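Local atomic coordinates of aromatic amino acid exporter YddG (Starkeya novella, PDB entry 5I20), a protein that exports amino acids across the bacterial inner membrane, with a broad specificity that takes in L-threonine, L-methionine, L-lysine and L-glutamate. Residues Val134-Ala138 against Ala266-Ala270; Gly10-Ile14 against Leu240-Ala246; Leu103-Leu107 against His121-Leu126; Leu16-Leu20 against Leu216-Pro220. One frame throughout, in Å; residues are numbered along the deposited sequence.

In the fold
From the N terminus, the chain enters helix 3-17, which opens two loops in quick succession: contact 2 with residues 10-14 and contact 4 with residues 16-20. Contact 3 opens next and closes locally, pairing helix 101-108 with helix 119-136, so it nests inside both. The far end of helix 119-136 then opens contact 1. Helix 209-221 closes contact 4, helix 237-243 with the L243-A246 turn closes contact 2 around it, and helix 265-282 finally closes contact 1, whose loop crosses those of contacts 2 and 4. Contacts 1, 2 and 4 join the N-terminal and C-terminal EamA-like regions, while contact 3 stays within the first. Contacts 2 and 3 touch through Y245 and V242.

Contact 1 (Val134-Ala138 against Ala266-Ala270); sequences VLLGA and ALAIA. With OLC ((2R)-2,3-dihydroxypropyl (9Z)-octadec-9-enoate), chain I.
L135 and A266 bring the two backbones to 5.5 Å between their CA atoms, where the last turn of helix 119-136 meets the first turn of helix 265-282. A266, a bare methyl, lets the backbones come this near. V134 CG1 and A138 CB both close on A266 CB, from separate directions: V134 CG1 lies 3.7 Å from A266 CB, and A138 CB lies 3.6 Å from A266 CB. A138 gets there because the chain has left the helix: its N bonds back to L135 O at 2.9 Å, a tight turn that swings the methyl round toward A266. V134 CG1 also reaches the flank of I269, more loosely.

L135 works on the other flank. With chi1 at -165° its CG swings opposite the backbone N, and the isobutyl group runs beside that of L267, both pointing the same way. They touch by one branch each, L135 CD1 to L267 CD2, at 3.9 Å. Lower down, L135 CB rests 4.3 Å from A270 CB. T252 of helix 246-258 touches both leucines, so helix 246-258 packs against the pair as a third helix. The other branch of L267, CD1, faces a bound monoolein chain, with C6 of that lipid 3.6 Å from L267 CD1; A268 touches the same lipid.

Nothing polar crosses here. At this periplasmic side of the membrane the contact between the two segments is apolar, without a hydrogen bond; it depends on close fit and has no directional bond to fix its register.

Contact 2 (Gly10-Ile14 against Leu240-Ala246); sequences GFTAI and LGVLSYA. With OLC ((2R)-2,3-dihydroxypropyl (9Z)-octadec-9-enoate), chain J.
I14 has more surface buried here than any other residue, and it spends it on backbone as much as on side chains. Its CD1 pushes into the L243-A246 turn, 3.7 Å from S244 N and 3.9 Å from L243 CB. The branch methyl CG2 lies opposite the backbone N (I14 chi1 is -58°), which turns it to L243 O at 3.7 Å and on toward A246 CB. S244 OG also borders I14 CD1, but its polar need is met locally: S244 OG donates to L240 O, one turn back, over 2.7 Å, with a C=O...OG angle of 152°.

The pairing joins the first membrane helix of the chain to the broken transmembrane passage 237-258, deep in the basket-shaped DMT fold. The break is the type I turn from L243 to A246, and it is this turn that I14 and F11 pack against.

F11 comes in from the flank. The F11 and L243 side chains cross at about a right angle, with F11 CD1 4.0 Å from L243 CB, while the methyl of A246 approaches the ring edge near its plane. L240 lays CD2 on the backbone of helix 3-17, 3.7 Å from F11 N and 3.8 Å from G10 C. A bound monoolein touches F11 and L243, and another lies along T12, C9 of the lipid 3.6 Å from T12 CB.

Contact 3 (Leu103-Leu107 against His121-Leu126); sequences LLIVL and HVAGAL
H121 carries the one flat group, and it meets V106 with its stem: V106 CG1 stands 4.2 Å from H121 CB, while neither face nor edge of the imidazole reaches residues 103-107. The ring leads away to accept a hydrogen bond at ND1 from the backbone N of R118, and the H121 side chain touches R238 and A285; a sulfate ion lies about 5 Å from the side chain. The bond from R118 helps set the ring's rotation and would favour a proton on NE2.

The two segments form an antiparallel helical hairpin, closed through the cytoplasmic loop, with axes 9.6 Å apart and running at 174°. V106 points toward the partner helix. With chi1 174°, its two methyls part: CG1 goes over H121 O, and CG2 meets A125 CB at 3.8 Å.

The same alanine methyl also takes L103, whose CD1 is 3.8 Å from A125 CB. L103 CD1 and CD2 also brush L126 CD2, the two leucines crossing obliquely toward the surface, which may face lipid. Further along, L107 CD2 lies 4.4 Å from V122 CG2.

Contact 4 (Leu16-Leu20 against Leu216-Pro220); sequences LWSTL and LGIGP. With OLC ((2R)-2,3-dihydroxypropyl (9Z)-octadec-9-enoate), chain G.
P220 is the bump of this contact, and L16 with the W17-L20 turn supplies its hollow, joining the first membrane passage of the DMT fold to the kinked passage 209-233. P220 sits at the kink, where a wider pi-type turn runs over 217-220 and the proline N has no bond to the preceding turn. Its pyrrolidine ring pushes into a pocket lined by L16, T19 and L20: CG comes 3.5 Å from L16 O and 3.7 Å from T19 OG1, while CB slides past L20 CD2 at 3.7 Å. The floor is firm, because L16 O is already gripped by T19 N and by T19 OG1, the latter at 2.8 Å. In return the isobutyl end of L16 fits over G219, where there is no side chain in the way, and its CD1 reaches G219 O. L20 CD2 also meets L216 CD2 beside the proline, the two leucines at about a right angle.

W17 takes the P220 carbonyl. Its NE1 donates in the plane of the indole to P220 O at 3.2 Å, with a bent N-H...O angle of 135°. W163 and W228 meet the same indole, consistent with a place on the central cavity. A monoolein chain crosses one face, its C9 3.5 Å from W17 CE2.

Contact 1 (Val134-Ala138 against Ala266-Ala270)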
loop_
_atom_site.group_PDB
_atom_site.type_symbol
_atom_site.label_atom_id
_atom_site.label_comp_id
_atom_site.label_asym_id
_atom_site.label_seq_id
_atom_site.Cartn_x
_atom_site.Cartn_y
_atom_site.Cartn_z
ATOM N N VAL A 134 7.096 8.066 15.075
ATOM C CA VAL A 134 7.012 9.429 15.596
ATOM C C VAL A 134 5.766 10.133 15.070
ATOM O O VAL A 134 5.068 10.822 15.809
ATOM C CB VAL A 134 8.253 10.264 15.215
ATOM C CG1 VAL A 134 8.073 11.718 15.628
ATOM C CG2 VAL A 134 9.491 9.690 15.860
ATOM N N LEU A 135 5.489 9.936 13.786
ATOM C CA LEU A 135 4.398 10.627 13.118
ATOM C C LEU A 135 3.034 10.166 13.625
ATOM O O LEU A 135 2.234 10.973 14.098
ATOM C CB LEU A 135 4.501 10.424 11.604
ATOM C CG LEU A 135 3.667 11.334 10.704
ATOM C CD1 LEU A 135 3.900 12.794 11.048
ATOM C CD2 LEU A 135 4.018 11.064 9.251
ATOM N N LEU A 136 2.777 8.866 13.529
ATOM C CA LEU A 136 1.479 8.316 13.901
ATOM C C LEU A 136 1.213 8.478 15.398
ATOM O O LEU A 136 0.061 8.484 15.834
ATOM C CB LEU A 136 1.387 6.839 13.496
ATOM C CG LEU A 136 1.554 6.512 12.004
ATOM C CD1 LEU A 136 1.301 5.031 11.731
ATOM C CD2 LEU A 136 0.654 7.380 11.135
ATOM N N GLY A 137 2.282 8.624 16.178
ATOM C CA GLY A 137 2.157 8.815 17.612
ATOM C C GLY A 137 2.023 10.272 18.017
ATOM O O GLY A 137 1.902 10.585 19.203
ATOM N N ALA A 138 2.030 11.165 17.031
ATOM C CA ALA A 138 1.942 12.601 17.294
ATOM C C ALA A 138 0.519 13.042 17.628
ATOM O O ALA A 138 0.281 14.209 17.931
ATOM C CB ALA A 138 2.464 13.387 16.105
ATOM N N ALA A 266 7.058 16.609 15.132
ATOM C CA ALA A 266 7.020 15.194 14.783
ATOM C C ALA A 266 7.073 15.001 13.274
ATOM O O ALA A 266 7.673 14.049 12.778
ATOM C CB ALA A 266 5.769 14.540 15.355
ATOM N N LEU A 267 6.433 15.910 12.547
ATOM C CA LEU A 267 6.435 15.867 11.095
ATOM C C LEU A 267 7.830 16.202 10.560
ATOM O O LEU A 267 8.307 15.579 9.610
ATOM C CB LEU A 267 5.380 16.830 10.540
ATOM C CG LEU A 267 5.063 16.831 9.040
ATOM C CD1 LEU A 267 5.949 17.818 8.298
ATOM C CD2 LEU A 267 5.180 15.436 8.435
ATOM N N ALA A 268 8.480 17.182 11.179
ATOM C CA ALA A 268 9.829 17.572 10.782
ATOM C C ALA A 268 10.822 16.429 11.001
ATOM O O ALA A 268 11.645 16.142 10.132
ATOM C CB ALA A 268 10.274 18.815 11.545
ATOM N N ILE A 269 10.733 15.780 12.159
ATOM C CA ILE A 269 11.607 14.659 12.490
ATOM C C ILE A 269 11.379 13.477 11.545
ATOM O O ILE A 269 12.337 12.854 11.085
ATOM C CB ILE A 269 11.401 14.197 13.951
ATOM C CG1 ILE A 269 11.824 15.298 14.926
ATOM C CG2 ILE A 269 12.187 12.930 14.237
ATOM C CD1 ILE A 269 13.308 15.587 14.916
ATOM N N ALA A 270 10.117 13.182 11.248
ATOM C CA ALA A 270 9.785 12.098 10.324
ATOM C C ALA A 270 10.339 12.385 8.932
ATOM O O ALA A 270 10.875 11.492 8.275
ATOM C CB ALA A 270 8.282 11.884 10.265
HETATM C C9 OLC I . 9.305 19.840 4.122
HETATM C C8 OLC I . 9.888 20.281 5.423
HETATM C C7 OLC I . 9.234 19.537 6.538
HETATM C C6 OLC I . 8.196 20.394 7.180
HETATM C C5 OLC I . 8.520 20.573 8.625
HETATM C C4 OLC I . 7.442 21.362 9.290
HETATM C C3 OLC I . 7.582 21.263 10.771
HETATM C C2 OLC I . 8.061 22.561 11.328
#

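Contact 2 (Gly10-Ile14 against Leu240-Ala246)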
loop_
_atom_site.group_PDB
_atom_site.type_symbol
_atom_site.label_atom_id
_atom_site.label_comp_id
_atom_site.label_asym_id
_atom_site.label_seq_id
_atom_site.Cartn_x
_atom_site.Cartn_y
_atom_site.Cartn_z
ATOM N N GLY A 10 7.558 2.460 -9.846
ATOM C CA GLY A 10 7.011 1.912 -8.615
ATOM C C GLY A 10 6.761 2.978 -7.567
ATOM O O GLY A 10 5.819 2.883 -6.771
ATOM N N PHE A 11 7.599 4.010 -7.571
ATOM C CA PHE A 11 7.482 5.081 -6.590
ATOM C C PHE A 11 6.222 5.915 -6.808
ATOM O O PHE A 11 5.786 6.637 -5.908
ATOM C CB PHE A 11 8.718 5.982 -6.620
ATOM C CG PHE A 11 8.718 7.032 -5.549
ATOM C CD1 PHE A 11 8.841 6.675 -4.216
ATOM C CD2 PHE A 11 8.583 8.372 -5.867
ATOM C CE1 PHE A 11 8.834 7.634 -3.219
ATOM C CE2 PHE A 11 8.577 9.337 -4.874
ATOM C CZ PHE A 11 8.703 8.966 -3.549
ATOM N N THR A 12 5.633 5.816 -7.996
ATOM C CA THR A 12 4.399 6.539 -8.268
ATOM C C THR A 12 3.232 5.913 -7.499
ATOM O O THR A 12 2.278 6.607 -7.144
ATOM C CB THR A 12 4.076 6.588 -9.780
ATOM O OG1 THR A 12 3.922 5.262 -10.296
ATOM C CG2 THR A 12 5.190 7.301 -10.542
ATOM N N ALA A 13 3.313 4.611 -7.229
ATOM C CA ALA A 13 2.315 3.944 -6.392
ATOM C C ALA A 13 2.347 4.509 -4.977
ATOM O O ALA A 13 1.306 4.740 -4.361
ATOM C CB ALA A 13 2.548 2.440 -6.363
ATOM N N ILE A 14 3.558 4.723 -4.474
ATOM C CA ILE A 14 3.764 5.306 -3.155
ATOM C C ILE A 14 3.220 6.733 -3.099
ATOM O O ILE A 14 2.653 7.152 -2.090
ATOM C CB ILE A 14 5.256 5.296 -2.777
ATOM C CG1 ILE A 14 5.785 3.860 -2.800
ATOM C CG2 ILE A 14 5.476 5.937 -1.417
ATOM C CD1 ILE A 14 7.301 3.755 -2.745
ATOM N N LEU A 240 12.304 0.091 -3.027
ATOM C CA LEU A 240 10.896 0.481 -2.994
ATOM C C LEU A 240 10.286 0.179 -1.628
ATOM O O LEU A 240 9.352 0.855 -1.192
ATOM C CB LEU A 240 10.109 -0.221 -4.107
ATOM C CG LEU A 240 10.348 0.316 -5.523
ATOM C CD1 LEU A 240 9.776 -0.626 -6.571
ATOM C CD2 LEU A 240 9.751 1.712 -5.678
ATOM N N GLY A 241 10.818 -0.836 -0.953
ATOM C CA GLY A 241 10.452 -1.108 0.427
ATOM C C GLY A 241 10.836 0.057 1.321
ATOM O O GLY A 241 10.025 0.547 2.107
ATOM N N VAL A 242 12.079 0.511 1.182
ATOM C CA VAL A 242 12.578 1.660 1.932
ATOM C C VAL A 242 11.755 2.910 1.628
ATOM O O VAL A 242 11.328 3.620 2.539
ATOM C CB VAL A 242 14.071 1.940 1.613
ATOM C CG1 VAL A 242 14.553 3.194 2.333
ATOM C CG2 VAL A 242 14.927 0.744 2.001
ATOM N N LEU A 243 11.520 3.162 0.344
ATOM C CA LEU A 243 10.820 4.364 -0.098
ATOM C C LEU A 243 9.347 4.384 0.301
ATOM O O LEU A 243 8.726 5.444 0.321
ATOM C CB LEU A 243 10.941 4.512 -1.613
ATOM C CG LEU A 243 12.354 4.761 -2.140
ATOM C CD1 LEU A 243 12.370 4.755 -3.657
ATOM C CD2 LEU A 243 12.911 6.071 -1.593
ATOM N N SER A 244 8.786 3.222 0.615
ATOM C CA SER A 244 7.374 3.154 0.989
ATOM C C SER A 244 7.073 3.917 2.285
ATOM O O SER A 244 5.958 4.394 2.471
ATOM C CB SER A 244 6.928 1.696 1.109
ATOM O OG SER A 244 6.840 1.095 -0.174
ATOM N N TYR A 245 8.061 4.063 3.169
ATOM C CA TYR A 245 7.857 4.878 4.371
ATOM C C TYR A 245 7.760 6.375 4.061
ATOM O O TYR A 245 7.628 7.190 4.969
ATOM C CB TYR A 245 8.970 4.638 5.397
ATOM C CG TYR A 245 8.803 3.348 6.160
ATOM C CD1 TYR A 245 7.628 3.076 6.853
ATOM C CD2 TYR A 245 9.806 2.388 6.165
ATOM C CE1 TYR A 245 7.464 1.892 7.540
ATOM C CE2 TYR A 245 9.652 1.201 6.847
ATOM C CZ TYR A 245 8.479 0.956 7.533
ATOM O OH TYR A 245 8.320 -0.228 8.215
ATOM N N ALA A 246 7.828 6.743 2.787
ATOM C CA ALA A 246 7.587 8.130 2.415
ATOM C C ALA A 246 6.091 8.425 2.425
ATOM O O ALA A 246 5.682 9.571 2.598
ATOM C CB ALA A 246 8.181 8.438 1.051
HETATM C C10 OLC J . 1.642 10.260 -9.315
HETATM C C9 OLC J . 1.939 9.362 -10.469
HETATM C C11 OLC J . 0.368 11.037 -9.297
HETATM C C8 OLC J . 0.913 9.178 -11.537
HETATM C C7 OLC J . 1.584 9.059 -12.864
HETATM C C6 OLC J . 2.331 7.771 -12.944
HETATM C C5 OLC J . 2.004 7.096 -14.233
HETATM C C4 OLC J . 3.258 6.746 -14.962
HETATM C C3 OLC J . 2.985 5.582 -15.855
HETATM C C2 OLC J . 3.993 5.539 -16.952
HETATM C C1 OLC J . 4.037 4.167 -17.533
HETATM O O19 OLC J . 5.142 3.761 -18.243
HETATM O O20 OLC J . 3.118 3.386 -17.331
#

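Contact 3 (Leu103-Leu107 against His121-Leu126)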
loop_
_atom_site.group_PDB
_atom_site.type_symbol
_atom_site.label_atom_id
_atom_site.label_comp_id
_atom_site.label_asym_id
_atom_site.label_seq_id
_atom_site.Cartn_x
_atom_site.Cartn_y
_atom_site.Cartn_z
ATOM N N LEU A 103 9.122 -2.572 5.927
ATOM C CA LEU A 103 10.270 -3.278 6.489
ATOM C C LEU A 103 10.252 -4.751 6.081
ATOM O O LEU A 103 11.291 -5.337 5.784
ATOM C CB LEU A 103 10.285 -3.147 8.015
ATOM C CG LEU A 103 11.377 -3.901 8.781
ATOM C CD1 LEU A 103 12.763 -3.440 8.350
ATOM C CD2 LEU A 103 11.193 -3.724 10.286
ATOM N N LEU A 104 9.062 -5.338 6.057
ATOM C CA LEU A 104 8.904 -6.742 5.701
ATOM C C LEU A 104 9.322 -7.006 4.260
ATOM O O LEU A 104 9.967 -8.013 3.970
ATOM C CB LEU A 104 7.456 -7.187 5.923
ATOM C CG LEU A 104 7.003 -7.266 7.381
ATOM C CD1 LEU A 104 5.548 -7.693 7.485
ATOM C CD2 LEU A 104 7.903 -8.215 8.164
ATOM N N ILE A 105 8.955 -6.098 3.362
ATOM C CA ILE A 105 9.361 -6.199 1.966
ATOM C C ILE A 105 10.886 -6.168 1.836
ATOM O O ILE A 105 11.469 -6.973 1.107
ATOM C CB ILE A 105 8.737 -5.069 1.113
ATOM C CG1 ILE A 105 7.241 -5.331 0.910
ATOM C CG2 ILE A 105 9.440 -4.947 -0.229
ATOM C CD1 ILE A 105 6.547 -4.306 0.048
ATOM N N VAL A 106 11.525 -5.244 2.548
ATOM C CA VAL A 106 12.981 -5.149 2.540
ATOM C C VAL A 106 13.600 -6.458 3.020
ATOM O O VAL A 106 14.481 -7.010 2.363
ATOM C CB VAL A 106 13.490 -3.987 3.422
ATOM C CG1 VAL A 106 15.010 -4.013 3.514
ATOM C CG2 VAL A 106 13.010 -2.649 2.876
ATOM N N LEU A 107 13.121 -6.958 4.154
ATOM C CA LEU A 107 13.611 -8.216 4.707
ATOM C C LEU A 107 13.307 -9.408 3.790
ATOM O O LEU A 107 14.163 -10.268 3.581
ATOM C CB LEU A 107 13.018 -8.452 6.101
ATOM C CG LEU A 107 13.458 -7.467 7.192
ATOM C CD1 LEU A 107 12.710 -7.704 8.498
ATOM C CD2 LEU A 107 14.964 -7.549 7.413
ATOM N N HIS A 121 20.143 -0.913 3.217
ATOM C CA HIS A 121 18.729 -1.106 2.921
ATOM C C HIS A 121 17.930 -1.313 4.205
ATOM O O HIS A 121 16.892 -0.684 4.411
ATOM C CB HIS A 121 18.534 -2.295 1.977
ATOM C CG HIS A 121 19.225 -2.137 0.662
ATOM N ND1 HIS A 121 19.896 -3.166 0.039
ATOM C CD2 HIS A 121 19.352 -1.060 -0.154
ATOM C CE1 HIS A 121 20.408 -2.734 -1.099
ATOM N NE2 HIS A 121 20.089 -1.458 -1.239
ATOM N N VAL A 122 18.428 -2.193 5.067
ATOM C CA VAL A 122 17.771 -2.479 6.336
ATOM C C VAL A 122 17.779 -1.246 7.243
ATOM O O VAL A 122 16.766 -0.911 7.855
ATOM C CB VAL A 122 18.438 -3.673 7.051
ATOM C CG1 VAL A 122 17.878 -3.849 8.455
ATOM C CG2 VAL A 122 18.249 -4.944 6.232
ATOM N N ALA A 123 18.919 -0.566 7.307
ATOM C CA ALA A 123 19.035 0.657 8.094
ATOM C C ALA A 123 18.109 1.752 7.569
ATOM O O ALA A 123 17.527 2.507 8.344
ATOM C CB ALA A 123 20.465 1.142 8.101
ATOM N N GLY A 124 17.983 1.839 6.248
ATOM C CA GLY A 124 17.106 2.816 5.629
ATOM C C GLY A 124 15.659 2.554 5.990
ATOM O O GLY A 124 14.905 3.477 6.294
ATOM N N ALA A 125 15.278 1.280 5.970
ATOM C CA ALA A 125 13.932 0.872 6.347
ATOM C C ALA A 125 13.645 1.167 7.819
ATOM O O ALA A 125 12.547 1.603 8.168
ATOM C CB ALA A 125 13.731 -0.610 6.057
ATOM N N LEU A 126 14.633 0.929 8.678
ATOM C CA LEU A 126 14.456 1.127 10.111
ATOM C C LEU A 126 14.273 2.606 10.447
ATOM O O LEU A 126 13.515 2.953 11.354
ATOM C CB LEU A 126 15.639 0.542 10.885
ATOM C CG LEU A 126 15.695 -0.988 10.851
ATOM C CD1 LEU A 126 17.016 -1.511 11.404
ATOM C CD2 LEU A 126 14.512 -1.584 11.601
#

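Contact 4 (Leu16-Leu20 against Leu216-Pro220)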
loop_
_atom_site.group_PDB
_atom_site.type_symbol
_atom_site.label_atom_id
_atom_site.label_comp_id
_atom_site.label_asym_id
_atom_site.label_seq_id
_atom_site.Cartn_x
_atom_site.Cartn_y
_atom_site.Cartn_z
ATOM N N LEU A 16 0.723 7.856 -5.016
ATOM C CA LEU A 16 -0.732 7.759 -5.104
ATOM C C LEU A 16 -1.347 7.276 -3.790
ATOM O O LEU A 16 -2.428 7.720 -3.410
ATOM C CB LEU A 16 -1.139 6.836 -6.260
ATOM C CG LEU A 16 -0.957 7.417 -7.668
ATOM C CD1 LEU A 16 -1.119 6.340 -8.727
ATOM C CD2 LEU A 16 -1.936 8.560 -7.918
ATOM N N TRP A 17 -0.655 6.381 -3.092
ATOM C CA TRP A 17 -1.140 5.885 -1.805
ATOM C C TRP A 17 -1.019 6.949 -0.716
ATOM O O TRP A 17 -1.676 6.863 0.318
ATOM C CB TRP A 17 -0.387 4.615 -1.402
ATOM C CG TRP A 17 -0.689 3.452 -2.298
ATOM C CD1 TRP A 17 -1.846 3.230 -2.989
ATOM C CD2 TRP A 17 0.186 2.363 -2.618
ATOM N NE1 TRP A 17 -1.750 2.064 -3.710
ATOM C CE2 TRP A 17 -0.512 1.514 -3.503
ATOM C CE3 TRP A 17 1.489 2.023 -2.241
ATOM C CZ2 TRP A 17 0.051 0.346 -4.017
ATOM C CZ3 TRP A 17 2.045 0.862 -2.750
ATOM C CH2 TRP A 17 1.325 0.038 -3.630
ATOM N N SER A 18 -0.185 7.954 -0.960
ATOM C CA SER A 18 -0.034 9.066 -0.028
ATOM C C SER A 18 -1.283 9.950 0.012
ATOM O O SER A 18 -1.495 10.684 0.979
ATOM C CB SER A 18 1.188 9.916 -0.397
ATOM O OG SER A 18 2.375 9.141 -0.410
ATOM N N THR A 19 -2.103 9.882 -1.036
ATOM C CA THR A 19 -3.292 10.735 -1.131
ATOM C C THR A 19 -4.532 10.119 -0.474
ATOM O O THR A 19 -5.598 10.733 -0.467
ATOM C CB THR A 19 -3.646 11.065 -2.604
ATOM O OG1 THR A 19 -4.158 9.894 -3.257
ATOM C CG2 THR A 19 -2.428 11.580 -3.358
ATOM N N LEU A 20 -4.388 8.914 0.073
ATOM C CA LEU A 20 -5.515 8.181 0.653
ATOM C C LEU A 20 -6.230 8.930 1.773
ATOM O O LEU A 20 -7.461 9.005 1.790
ATOM C CB LEU A 20 -5.043 6.825 1.181
ATOM C CG LEU A 20 -4.808 5.745 0.127
ATOM C CD1 LEU A 20 -4.307 4.462 0.770
ATOM C CD2 LEU A 20 -6.085 5.496 -0.655
ATOM N N LEU A 216 -10.302 7.654 -5.975
ATOM C CA LEU A 216 -9.661 6.501 -5.358
ATOM C C LEU A 216 -9.539 5.354 -6.356
ATOM O O LEU A 216 -8.515 4.678 -6.417
ATOM C CB LEU A 216 -10.444 6.042 -4.126
ATOM C CG LEU A 216 -10.475 6.963 -2.905
ATOM C CD1 LEU A 216 -11.341 6.361 -1.807
ATOM C CD2 LEU A 216 -9.067 7.223 -2.393
ATOM N N GLY A 217 -10.593 5.148 -7.141
ATOM C CA GLY A 217 -10.630 4.066 -8.107
ATOM C C GLY A 217 -9.643 4.224 -9.247
ATOM O O GLY A 217 -9.043 3.250 -9.696
ATOM N N ILE A 218 -9.475 5.455 -9.721
ATOM C CA ILE A 218 -8.570 5.725 -10.833
ATOM C C ILE A 218 -7.112 5.819 -10.375
ATOM O O ILE A 218 -6.218 5.271 -11.016
ATOM C CB ILE A 218 -8.953 7.027 -11.563
ATOM C CG1 ILE A 218 -10.390 6.942 -12.083
ATOM C CG2 ILE A 218 -7.994 7.303 -12.711
ATOM C CD1 ILE A 218 -10.830 8.166 -12.856
ATOM N N GLY A 219 -6.881 6.505 -9.261
ATOM C CA GLY A 219 -5.532 6.769 -8.791
ATOM C C GLY A 219 -4.921 5.684 -7.924
ATOM O O GLY A 219 -4.207 4.814 -8.426
ATOM N N PRO A 220 -5.191 5.732 -6.611
ATOM C CA PRO A 220 -4.646 4.795 -5.619
ATOM C C PRO A 220 -4.998 3.329 -5.882
ATOM O O PRO A 220 -4.550 2.455 -5.138
ATOM C CB PRO A 220 -5.281 5.272 -4.309
ATOM C CG PRO A 220 -5.570 6.713 -4.537
ATOM C CD PRO A 220 -5.983 6.800 -5.975
HETATM C C10 OLC G . -0.410 -0.672 0.748
HETATM C C9 OLC G . -1.043 -0.080 -0.463
HETATM C C11 OLC G . -1.203 -1.599 1.602
HETATM C C8 OLC G . -2.460 -0.397 -0.795
HETATM C C16 OLC G . -2.302 1.171 5.686
HETATM C C12 OLC G . -0.735 -1.507 3.015
HETATM C C7 OLC G . -3.354 0.727 -0.393
HETATM C C15 OLC G . -2.830 -0.202 5.434
HETATM C C13 OLC G . -1.857 -1.863 3.932
HETATM C C6 OLC G . -4.762 0.408 -0.774
HETATM C C14 OLC G . -1.695 -1.150 5.231
HETATM C C5 OLC G . -5.627 0.423 0.441
HETATM C C4 OLC G . -7.063 0.512 0.042
HETATM C C3 OLC G . -7.908 0.730 1.253
HETATM C C2 OLC G . -9.309 1.023 0.835
#